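Local coordinates for protein purine nucleoside phosphorylase (Schistosoma mansoni, PDB 6B4T) that probably catalyses the reversible phosphorolysis of purine nucleosides such as inosine and guanosine to the free base and ribose 1-phosphate, at residues A[120-125]-A[217-222]. Sequence-based numbering, arbitrary orientation.
With CQJ (4-methylpyridin-2-ol), chain I.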
loop_
_atom_site.group_PDB
_atom_site.type_symbol
_atom_site.label_atom_id
_atom_site.label_comp_id
_atom_site.label_asym_id
_atom_site.label_seq_id
_atom_site.Cartn_x
_atom_site.Cartn_y
_atom_site.Cartn_z
ATOM N N GLY A 120 8.909 -12.363 12.921
ATOM C CA GLY A 120 9.503 -13.465 12.160
ATOM C C GLY A 120 10.914 -13.140 11.693
ATOM O O GLY A 120 11.207 -12.006 11.295
ATOM N N GLY A 121 11.794 -14.148 11.755
ATOM C CA GLY A 121 13.173 -13.993 11.296
ATOM C C GLY A 121 13.330 -14.197 9.792
ATOM O O GLY A 121 12.770 -15.127 9.222
ATOM N N ILE A 122 14.081 -13.291 9.155
ATOM C CA ILE A 122 14.443 -13.379 7.739
ATOM C C ILE A 122 15.944 -13.672 7.568
ATOM O O ILE A 122 16.320 -14.622 6.885
ATOM C CB ILE A 122 14.025 -12.094 6.974
ATOM C CG1 ILE A 122 12.500 -11.831 7.050
ATOM C CG2 ILE A 122 14.522 -12.146 5.514
ATOM C CD1 ILE A 122 11.621 -12.887 6.361
ATOM N N ASN A 123 16.804 -12.878 8.208
ATOM C CA ASN A 123 18.257 -13.109 8.186
ATOM C C ASN A 123 18.577 -14.527 8.638
ATOM O O ASN A 123 18.015 -15.025 9.619
ATOM C CB ASN A 123 18.940 -12.083 9.107
ATOM C CG ASN A 123 20.459 -12.055 8.969
ATOM O OD1 ASN A 123 21.133 -13.066 9.098
ATOM N ND2 ASN A 123 20.996 -10.871 8.699
ATOM N N ARG A 124 19.495 -15.181 7.922
ATOM C CA ARG A 124 19.749 -16.588 8.194
ATOM C C ARG A 124 20.406 -16.828 9.554
ATOM O O ARG A 124 20.345 -17.949 10.056
ATOM C CB ARG A 124 20.591 -17.191 7.059
ATOM C CG ARG A 124 19.730 -17.445 5.807
ATOM C CD ARG A 124 20.553 -17.819 4.582
ATOM N NE ARG A 124 19.739 -18.063 3.383
ATOM C CZ ARG A 124 18.981 -19.145 3.196
ATOM N NH1 ARG A 124 18.890 -20.083 4.141
ATOM N NH2 ARG A 124 18.299 -19.285 2.063
ATOM N N LYS A 125 20.986 -15.818 10.198
ATOM C CA LYS A 125 21.602 -16.075 11.500
ATOM C C LYS A 125 20.613 -15.973 12.667
ATOM O O LYS A 125 21.023 -16.168 13.816
ATOM C CB LYS A 125 22.807 -15.143 11.722
ATOM C CG LYS A 125 22.515 -13.662 11.816
ATOM C CD LYS A 125 23.802 -12.842 11.635
ATOM C CE LYS A 125 23.501 -11.362 11.377
ATOM N NZ LYS A 125 22.495 -10.788 12.323
ATOM N N ASP A 217 15.892 -7.928 7.860
ATOM C CA ASP A 217 16.337 -8.941 8.797
ATOM C C ASP A 217 15.197 -9.600 9.557
ATOM O O ASP A 217 15.299 -10.784 9.880
ATOM C CB ASP A 217 17.318 -8.326 9.802
ATOM C CG ASP A 217 18.582 -7.750 9.105
ATOM O OD1 ASP A 217 19.270 -8.543 8.431
ATOM O OD2 ASP A 217 18.863 -6.524 9.213
ATOM N N VAL A 218 14.133 -8.838 9.847
ATOM C CA VAL A 218 12.989 -9.265 10.660
ATOM C C VAL A 218 11.728 -8.700 10.003
ATOM O O VAL A 218 11.789 -7.687 9.313
ATOM C CB VAL A 218 13.140 -8.746 12.128
ATOM C CG1 VAL A 218 11.986 -9.188 12.980
ATOM C CG2 VAL A 218 14.435 -9.215 12.742
ATOM N N VAL A 219 10.569 -9.359 10.202
ATOM C CA VAL A 219 9.279 -8.857 9.685
ATOM C C VAL A 219 8.194 -8.980 10.768
ATOM O O VAL A 219 8.133 -9.966 11.508
ATOM C CB VAL A 219 8.876 -9.579 8.365
ATOM C CG1 VAL A 219 8.759 -11.087 8.543
ATOM C CG2 VAL A 219 7.566 -9.032 7.798
ATOM N N GLY A 220 7.329 -7.963 10.869
ATOM C CA GLY A 220 6.201 -8.020 11.776
ATOM C C GLY A 220 5.140 -6.997 11.429
ATOM O O GLY A 220 5.280 -6.237 10.464
ATOM N N MET A 221 4.082 -6.972 12.263
ATOM C CA MET A 221 2.857 -6.226 11.961
ATOM C C MET A 221 2.599 -5.039 12.899
ATOM O O MET A 221 1.460 -4.581 12.990
ATOM C CB MET A 221 1.649 -7.179 11.984
ATOM C CG MET A 221 1.808 -8.458 11.181
ATOM S SD MET A 221 0.404 -9.587 11.503
ATOM C CE MET A 221 1.010 -11.094 10.758
ATOM N N SER A 222 3.607 -4.554 13.634
ATOM C CA SER A 222 3.405 -3.492 14.620
ATOM C C SER A 222 4.624 -2.570 14.618
ATOM O O SER A 222 5.448 -2.598 13.701
ATOM C CB SER A 222 3.170 -4.080 16.022
ATOM O OG SER A 222 4.389 -4.609 16.523
HETATM C C4 CQJ I . 4.976 -12.197 12.390
HETATM C C5 CQJ I . 4.959 -12.611 13.656
HETATM C C3 CQJ I . 6.040 -14.308 11.926
HETATM C C2 CQJ I . 6.490 -14.568 13.352
HETATM C C1 CQJ I . 5.649 -13.856 14.056
HETATM O O CQJ I . 4.389 -11.073 11.908
HETATM N N CQJ I . 5.618 -13.160 11.508
HETATM C C CQJ I . 5.700 -13.859 15.586
#
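Gly-120 and Val-219 face each other as an antiparallel hydrogen-bonded pair: Gly-120 N donates to Val-219 O at 2.9 Å, and Val-219 N returns a bond to Gly-120 O. The CA-H of Val-218 adds a weaker contact to that same Gly-120 oxygen; Val-218 and Gly-121 form the next, non-hydrogen-bonded pair. These pairs join strands 112-121 and 218-220 in the mixed sheet of the phosphorylase superfamily fold. Beyond the end of strand 112-121, two successive amides converge on one acceptor. Asp-217 O takes Ile-122 N at 2.9 Å and Asn-123 N at 3.1 Å, both from the same face of its carbonyl plane, the first well above that plane. The side chains of Asn-123 and Asp-217 run alongside each other, and Asn-123 ND2 meets Asp-217 OD1 on its anti side at 2.9 Å in an almost straight bond (179°), in the amide plane but tilted out of that of the carboxylate. With CG anti to the backbone N (chi1 -169°), the amide of Asn-123 can serve two partners, its OD1 receiving Lys-125 N in an Asx turn. Asp-217 OD2 is occupied by Val-193 N of the neighbouring strand 189-196. Ile-122 CD1 rests 4.0 Å from Val-219 CG1, and helix 205-213 packs on both, Leu-212 on Ile-122 and Leu-211 on Val-219. Gly-120 has no side chain, and bound 4-methylpyridin-2-ol comes up against its backbone, C2 3.3 Å from Gly-120 N, a position consistent with the family's purine-base site. The chemistry implies a ligand-facing wall made largely of backbone, with the doubly gripped carbonyl and the Asn-123/Asp-217 bond tying the following loop to the start of strand 218-220.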